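Local coordinates for protein novel antigen receptor (Ginglymostoma cirratum, PDB 4Q97) that forms the first constant domain (C1) of the shark heavy-chain antibody IgNAR and probably links the antigen-binding variable domain to the rest of the constant region, at residues V29-L34 with S88-Q93; V64-S67 with F71-A74. All blocks are in the same frame, centred on the assembly; numbering follows the deposited sequence.

Contact 1: V29-L34 with S88-Q93; sequences VQLVCL and SVYSCQ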
ATOM      1  N   VAL A  29       8.184  -1.788  11.772  1.00 41.23           N
ATOM      2  CA  VAL A  29       8.008  -0.619  10.936  1.00 33.96           C
ATOM      3  C   VAL A  29       7.509  -1.155   9.607  1.00 29.70           C
ATOM      4  O   VAL A  29       8.010  -2.167   9.114  1.00 30.10           O
ATOM      5  CB  VAL A  29       9.325   0.196  10.836  1.00 35.01           C
ATOM      6  CG1 VAL A  29      10.023   0.001   9.500  1.00 32.52           C
ATOM      7  CG2 VAL A  29       9.058   1.670  11.084  1.00 33.00           C
ATOM      8  N   GLN A  30       6.483  -0.512   9.062  1.00 27.24           N
ATOM      9  CA  GLN A  30       5.823  -1.009   7.857  1.00 27.42           C
ATOM     10  C   GLN A  30       6.284  -0.244   6.624  1.00 25.39           C
ATOM     11  O   GLN A  30       6.223   0.992   6.574  1.00 24.32           O
ATOM     12  CB  GLN A  30       4.297  -0.933   8.000  1.00 30.67           C
ATOM     13  CG  GLN A  30       3.507  -1.671   6.924  1.00 34.58           C
ATOM     14  CD  GLN A  30       3.222  -3.124   7.267  1.00 39.57           C
ATOM     15  OE1 GLN A  30       3.829  -3.694   8.186  1.00 46.63           O
ATOM     16  NE2 GLN A  30       2.289  -3.724   6.526  1.00 45.85           N
ATOM     17  N   LEU A  31       6.762  -1.000   5.641  1.00 23.88           N
ATOM     18  CA  LEU A  31       7.141  -0.454   4.349  1.00 22.16           C
ATOM     19  C   LEU A  31       6.195  -0.984   3.291  1.00 22.34           C
ATOM     20  O   LEU A  31       5.848  -2.165   3.295  1.00 22.28           O
ATOM     21  CB  LEU A  31       8.581  -0.820   3.990  1.00 22.58           C
ATOM     22  CG  LEU A  31       9.709  -0.369   4.914  1.00 24.98           C
ATOM     23  CD1 LEU A  31      11.045  -0.639   4.246  1.00 26.54           C
ATOM     24  CD2 LEU A  31       9.591   1.102   5.277  1.00 26.34           C
ATOM     25  N   VAL A  32       5.772  -0.100   2.395  1.00 24.28           N
ATOM     26  CA  VAL A  32       4.889  -0.473   1.306  1.00 24.69           C
ATOM     27  C   VAL A  32       5.593  -0.220  -0.022  1.00 23.79           C
ATOM     28  O   VAL A  32       5.974   0.912  -0.335  1.00 23.70           O
ATOM     29  CB  VAL A  32       3.551   0.303   1.348  1.00 26.87           C
ATOM     30  CG1 VAL A  32       2.671  -0.070   0.161  1.00 27.07           C
ATOM     31  CG2 VAL A  32       2.812   0.035   2.650  1.00 27.64           C
ATOM     32  N   CYS A  33       5.775  -1.284  -0.794  1.00 22.60           N
ATOM     33  CA  CYS A  33       6.213  -1.125  -2.171  1.00 22.14           C
ATOM     34  C   CYS A  33       4.982  -1.101  -3.075  1.00 20.65           C
ATOM     35  O   CYS A  33       4.432  -2.144  -3.431  1.00 21.69           O
ATOM     36  CB  CYS A  33       7.192  -2.230  -2.568  1.00 24.24           C
ATOM     37  SG  CYS A  33       7.885  -2.056  -4.225  1.00 25.99           S
ATOM     38  N   LEU A  34       4.542   0.107  -3.417  1.00 19.26           N
ATOM     39  CA  LEU A  34       3.413   0.284  -4.314  1.00 16.82           C
ATOM     40  C   LEU A  34       3.821   0.182  -5.770  1.00 16.28           C
ATOM     41  O   LEU A  34       4.702   0.911  -6.226  1.00 16.98           O
ATOM     42  CB  LEU A  34       2.734   1.626  -4.087  1.00 17.25           C
ATOM     43  CG  LEU A  34       1.354   1.628  -4.724  1.00 18.33           C
ATOM     44  CD1 LEU A  34       0.454   0.618  -4.025  1.00 20.07           C
ATOM     45  CD2 LEU A  34       0.786   3.022  -4.643  1.00 22.07           C
ATOM     46  N   SER A  88      19.951   1.582   7.835  1.00 74.23           N
ATOM     47  CA  SER A  88      19.708   0.549   6.834  1.00 67.44           C
ATOM     48  C   SER A  88      18.982   1.141   5.634  1.00 64.70           C
ATOM     49  O   SER A  88      18.112   2.001   5.788  1.00 69.33           O
ATOM     50  CB  SER A  88      18.873  -0.600   7.416  1.00 62.51           C
ATOM     51  OG  SER A  88      19.603  -1.379   8.351  1.00 58.03           O
ATOM     52  N   VAL A  89      19.360   0.690   4.443  1.00 60.88           N
ATOM     53  CA  VAL A  89      18.636   1.043   3.229  1.00 52.95           C
ATOM     54  C   VAL A  89      17.809  -0.147   2.788  1.00 46.09           C
ATOM     55  O   VAL A  89      18.333  -1.239   2.579  1.00 48.63           O
ATOM     56  CB  VAL A  89      19.560   1.508   2.074  1.00 54.70           C
ATOM     57  CG1 VAL A  89      20.667   0.503   1.788  1.00 59.46           C
ATOM     58  CG2 VAL A  89      18.750   1.792   0.814  1.00 48.08           C
ATOM     59  N   TYR A  90      16.510   0.072   2.659  1.00 42.35           N
ATOM     60  CA  TYR A  90      15.643  -0.946   2.111  1.00 39.63           C
ATOM     61  C   TYR A  90      15.220  -0.545   0.712  1.00 34.30           C
ATOM     62  O   TYR A  90      14.891   0.615   0.454  1.00 32.43           O
ATOM     63  CB  TYR A  90      14.432  -1.160   3.009  1.00 42.18           C
ATOM     64  CG  TYR A  90      14.778  -1.742   4.359  1.00 44.47           C
ATOM     65  CD1 TYR A  90      14.830  -3.120   4.550  1.00 48.10           C
ATOM     66  CD2 TYR A  90      15.056  -0.915   5.445  1.00 42.42           C
ATOM     67  CE1 TYR A  90      15.145  -3.659   5.785  1.00 50.95           C
ATOM     68  CE2 TYR A  90      15.375  -1.445   6.684  1.00 45.12           C
ATOM     69  CZ  TYR A  90      15.418  -2.819   6.847  1.00 50.49           C
ATOM     70  OH  TYR A  90      15.731  -3.358   8.072  1.00 54.04           O
ATOM     71  N   SER A  91      15.260  -1.516  -0.190  1.00 31.38           N
ATOM     72  CA  SER A  91      14.830  -1.310  -1.559  1.00 30.64           C
ATOM     73  C   SER A  91      13.915  -2.452  -1.977  1.00 28.76           C
ATOM     74  O   SER A  91      14.120  -3.595  -1.574  1.00 28.43           O
ATOM     75  CB  SER A  91      16.043  -1.214  -2.498  1.00 31.30           C
ATOM     76  OG  SER A  91      16.796  -2.422  -2.514  1.00 32.54           O
ATOM     77  N   CYS A  92      12.877  -2.125  -2.743  1.00 28.15           N
ATOM     78  CA  CYS A  92      12.149  -3.130  -3.504  1.00 28.44           C
ATOM     79  C   CYS A  92      12.483  -2.938  -4.980  1.00 30.07           C
ATOM     80  O   CYS A  92      12.759  -1.820  -5.443  1.00 26.75           O
ATOM     81  CB  CYS A  92      10.631  -3.063  -3.266  1.00 29.22           C
ATOM     82  SG  CYS A  92       9.847  -1.585  -3.941  1.00 29.30           S
ATOM     83  N   GLN A  93      12.459  -4.050  -5.702  1.00 32.91           N
ATOM     84  CA  GLN A  93      12.829  -4.087  -7.098  1.00 34.49           C
ATOM     85  C   GLN A  93      11.676  -4.731  -7.864  1.00 35.25           C
ATOM     86  O   GLN A  93      11.177  -5.792  -7.473  1.00 34.51           O
ATOM     87  CB  GLN A  93      14.142  -4.860  -7.260  1.00 40.07           C
ATOM     88  CG  GLN A  93      14.758  -4.801  -8.648  1.00 47.47           C
ATOM     89  CD  GLN A  93      16.254  -4.514  -8.635  1.00 54.03           C
ATOM     90  OE1 GLN A  93      16.960  -4.839  -7.679  1.00 55.35           O
ATOM     91  NE2 GLN A  93      16.741  -3.898  -9.707  1.00 49.91           N
TER
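Cys-33 and Cys-92 form the intersheet disulfide of an immunoglobulin constant domain, in the buried core between the two sheets of the beta sandwich. SG of Cys-33 is bonded to SG of Cys-92 at 2.0 Å, joining strand 28-38 of one sheet to strand 89-96 of the other. The bridge is asymmetric, because different chi1 rotations place its two sulfurs. In Cys-33 the sulfur points away from the backbone N (chi1 -176°); in Cys-92 it sits between N and the carbonyl carbon (chi1 69°). The dihedral about the S-S bond is 69°, and the CA atoms of Cys-33 and Cys-92 are 6.4 Å apart. Two residues earlier on each strand, Leu-31 faces Tyr-90. Here the spacing widens to 8.8 Å between the CA atoms of Leu-31 and Tyr-90, and their side chains meet across it. CD1 of Leu-31 packs on CB of Tyr-90 at 3.6 Å, at the root of the ring, and the two side chains cross at about a right angle. The phenol end leads elsewhere: OH of Tyr-90 is hydrogen-bonded to the carbonyl O of Glu-83. Around this core, Trp-47 of strand 44-49 packs on Cys-33, Ile-107 of strand 101-108 on Leu-31, and Val-79 of strand 71-80 on Tyr-90.

Contact 2: V64-S67 with F71-A74; sequences VKTS and FSCA
Val-64 and Ser-72 are an antiparallel hydrogen-bonded pair near the turn of the hairpin made by strands 58-65 and 71-80. Each backbone serves as both donor and acceptor. N of Val-64 gives its hydrogen to O of Ser-72 at 2.8 Å. N of Ser-72 returns one to O of Val-64 at 2.9 Å, arriving in the carbonyl plane. Both bonds are fairly straight, with 160° at the hydrogen. O of Val-64 has a further, weaker partner in CA of Phe-71, a CA-H...O contact of 3.1 Å. Lys-65 and Phe-71 form the next, non-hydrogen-bonded pair, with CD1 of the Phe-71 ring 4.4 Å from CA of Lys-65. On the face of Val-64 and Ser-72, the methyl CG2 of Thr-66 lies 3.4 Å from OG of Ser-72. The hydroxyl of Thr-66 is turned to the connecting turn, where OG1 accepts a hydrogen bond from N of Ser-68. OG of Ser-67 is hydrogen-bonded to NZ of Lys-78 of the second subunit. Farther along the hairpin, OG1 of Thr-61 is hydrogen-bonded to N of Ala-74. Between Val-64 and Ser-72, main-chain atoms alone make the bonds: the backbone sets the register, and side chains add mainly apolar packing.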
ATOM      1  N   VAL A  64      -5.133  -5.586  -8.246  1.00 33.95           N
ATOM      2  CA  VAL A  64      -6.456  -5.139  -8.655  1.00 33.13           C
ATOM      3  C   VAL A  64      -6.400  -4.421  -9.994  1.00 33.12           C
ATOM      4  O   VAL A  64      -5.379  -3.830 -10.366  1.00 31.82           O
ATOM      5  CB  VAL A  64      -7.134  -4.219  -7.618  1.00 34.05           C
ATOM      6  CG1 VAL A  64      -7.636  -5.031  -6.436  1.00 37.23           C
ATOM      7  CG2 VAL A  64      -6.197  -3.103  -7.170  1.00 32.10           C
ATOM      8  N   LYS A  65      -7.520  -4.485 -10.700  1.00 34.24           N
ATOM      9  CA  LYS A  65      -7.698  -3.823 -11.974  1.00 33.75           C
ATOM     10  C   LYS A  65      -8.285  -2.442 -11.704  1.00 32.41           C
ATOM     11  O   LYS A  65      -9.422  -2.331 -11.237  1.00 32.11           O
ATOM     12  CB  LYS A  65      -8.662  -4.652 -12.826  1.00 35.46           C
ATOM     13  CG  LYS A  65      -8.610  -4.395 -14.318  1.00 37.64           C
ATOM     14  CD  LYS A  65      -9.581  -5.331 -15.021  1.00 42.40           C
ATOM     15  CE  LYS A  65      -9.113  -5.686 -16.418  1.00 37.92           C
ATOM     16  NZ  LYS A  65     -10.201  -6.357 -17.182  1.00 53.34           N
ATOM     17  N   THR A  66      -7.513  -1.394 -11.988  1.00 31.65           N
ATOM     18  CA  THR A  66      -7.990  -0.016 -11.803  1.00 32.49           C
ATOM     19  C   THR A  66      -8.979   0.376 -12.910  1.00 32.97           C
ATOM     20  O   THR A  66      -9.265  -0.416 -13.815  1.00 31.80           O
ATOM     21  CB  THR A  66      -6.831   1.016 -11.749  1.00 32.53           C
ATOM     22  OG1 THR A  66      -6.384   1.325 -13.077  1.00 37.32           O
ATOM     23  CG2 THR A  66      -5.662   0.501 -10.919  1.00 27.90           C
ATOM     24  N   SER A  67      -9.493   1.601 -12.826  1.00 30.97           N
ATOM     25  CA  SER A  67     -10.374   2.166 -13.846  1.00 29.95           C
ATOM     26  C   SER A  67      -9.666   2.422 -15.180  1.00 30.11           C
ATOM     27  O   SER A  67     -10.314   2.722 -16.181  1.00 30.72           O
ATOM     28  CB  SER A  67     -10.990   3.468 -13.336  1.00 29.97           C
ATOM     29  OG  SER A  67      -9.982   4.344 -12.858  1.00 30.03           O
ATOM     30  N   PHE A  71      -3.226  -2.496 -13.624  1.00 32.47           N
ATOM     31  CA  PHE A  71      -3.085  -3.277 -12.420  1.00 31.94           C
ATOM     32  C   PHE A  71      -2.282  -2.504 -11.389  1.00 31.88           C
ATOM     33  O   PHE A  71      -1.273  -1.871 -11.711  1.00 31.26           O
ATOM     34  CB  PHE A  71      -2.426  -4.623 -12.717  1.00 33.97           C
ATOM     35  CG  PHE A  71      -3.269  -5.538 -13.562  1.00 35.25           C
ATOM     36  CD1 PHE A  71      -4.250  -6.337 -12.984  1.00 34.87           C
ATOM     37  CD2 PHE A  71      -3.075  -5.605 -14.940  1.00 35.65           C
ATOM     38  CE1 PHE A  71      -5.023  -7.184 -13.761  1.00 35.59           C
ATOM     39  CE2 PHE A  71      -3.842  -6.452 -15.722  1.00 36.93           C
ATOM     40  CZ  PHE A  71      -4.821  -7.241 -15.132  1.00 37.66           C
ATOM     41  N   SER A  72      -2.764  -2.540 -10.153  1.00 31.30           N
ATOM     42  CA  SER A  72      -2.003  -2.068  -9.010  1.00 28.23           C
ATOM     43  C   SER A  72      -1.905  -3.195  -8.000  1.00 28.01           C
ATOM     44  O   SER A  72      -2.834  -3.993  -7.852  1.00 28.76           O
ATOM     45  CB  SER A  72      -2.679  -0.863  -8.363  1.00 27.57           C
ATOM     46  OG  SER A  72      -2.715   0.247  -9.243  1.00 28.53           O
ATOM     47  N   CYS A  73      -0.770  -3.273  -7.320  1.00 25.14           N
ATOM     48  CA  CYS A  73      -0.645  -4.166  -6.181  1.00 24.88           C
ATOM     49  C   CYS A  73       0.315  -3.546  -5.191  1.00 23.73           C
ATOM     50  O   CYS A  73       1.008  -2.579  -5.515  1.00 22.99           O
ATOM     51  CB  CYS A  73      -0.198  -5.569  -6.608  1.00 26.74           C
ATOM     52  SG  CYS A  73       1.558  -5.761  -6.965  1.00 27.90           S
ATOM     53  N   ALA A  74       0.338  -4.087  -3.978  1.00 24.11           N
ATOM     54  CA  ALA A  74       1.248  -3.605  -2.951  1.00 24.17           C
ATOM     55  C   ALA A  74       2.051  -4.768  -2.391  1.00 26.03           C
ATOM     56  O   ALA A  74       1.516  -5.864  -2.184  1.00 27.64           O
ATOM     57  CB  ALA A  74       0.479  -2.897  -1.846  1.00 21.38           C
TER

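The centres of contacts 1 and 2 lie about 19 Å apart in one immunoglobulin C1-set domain. Along the chain the order is 29-34, 64-67, 71-74, 88-93, so both segments of contact 2 fall between the two halves of contact 1. Strands 28-38 and 71-80 are neighbours in the same sheet and bring the two contacts together: CD1 of Leu-34 lies 3.6 Å from O of Cys-73. Contact 2 pairs 71-80 with the outermost strand 58-65 and so builds the edge of that sheet. The disulfide of contact 1 clamps the sheet to its partner, as in immunoglobulin constant domains. Parts of both contacts lie against the second subunit of the assembly.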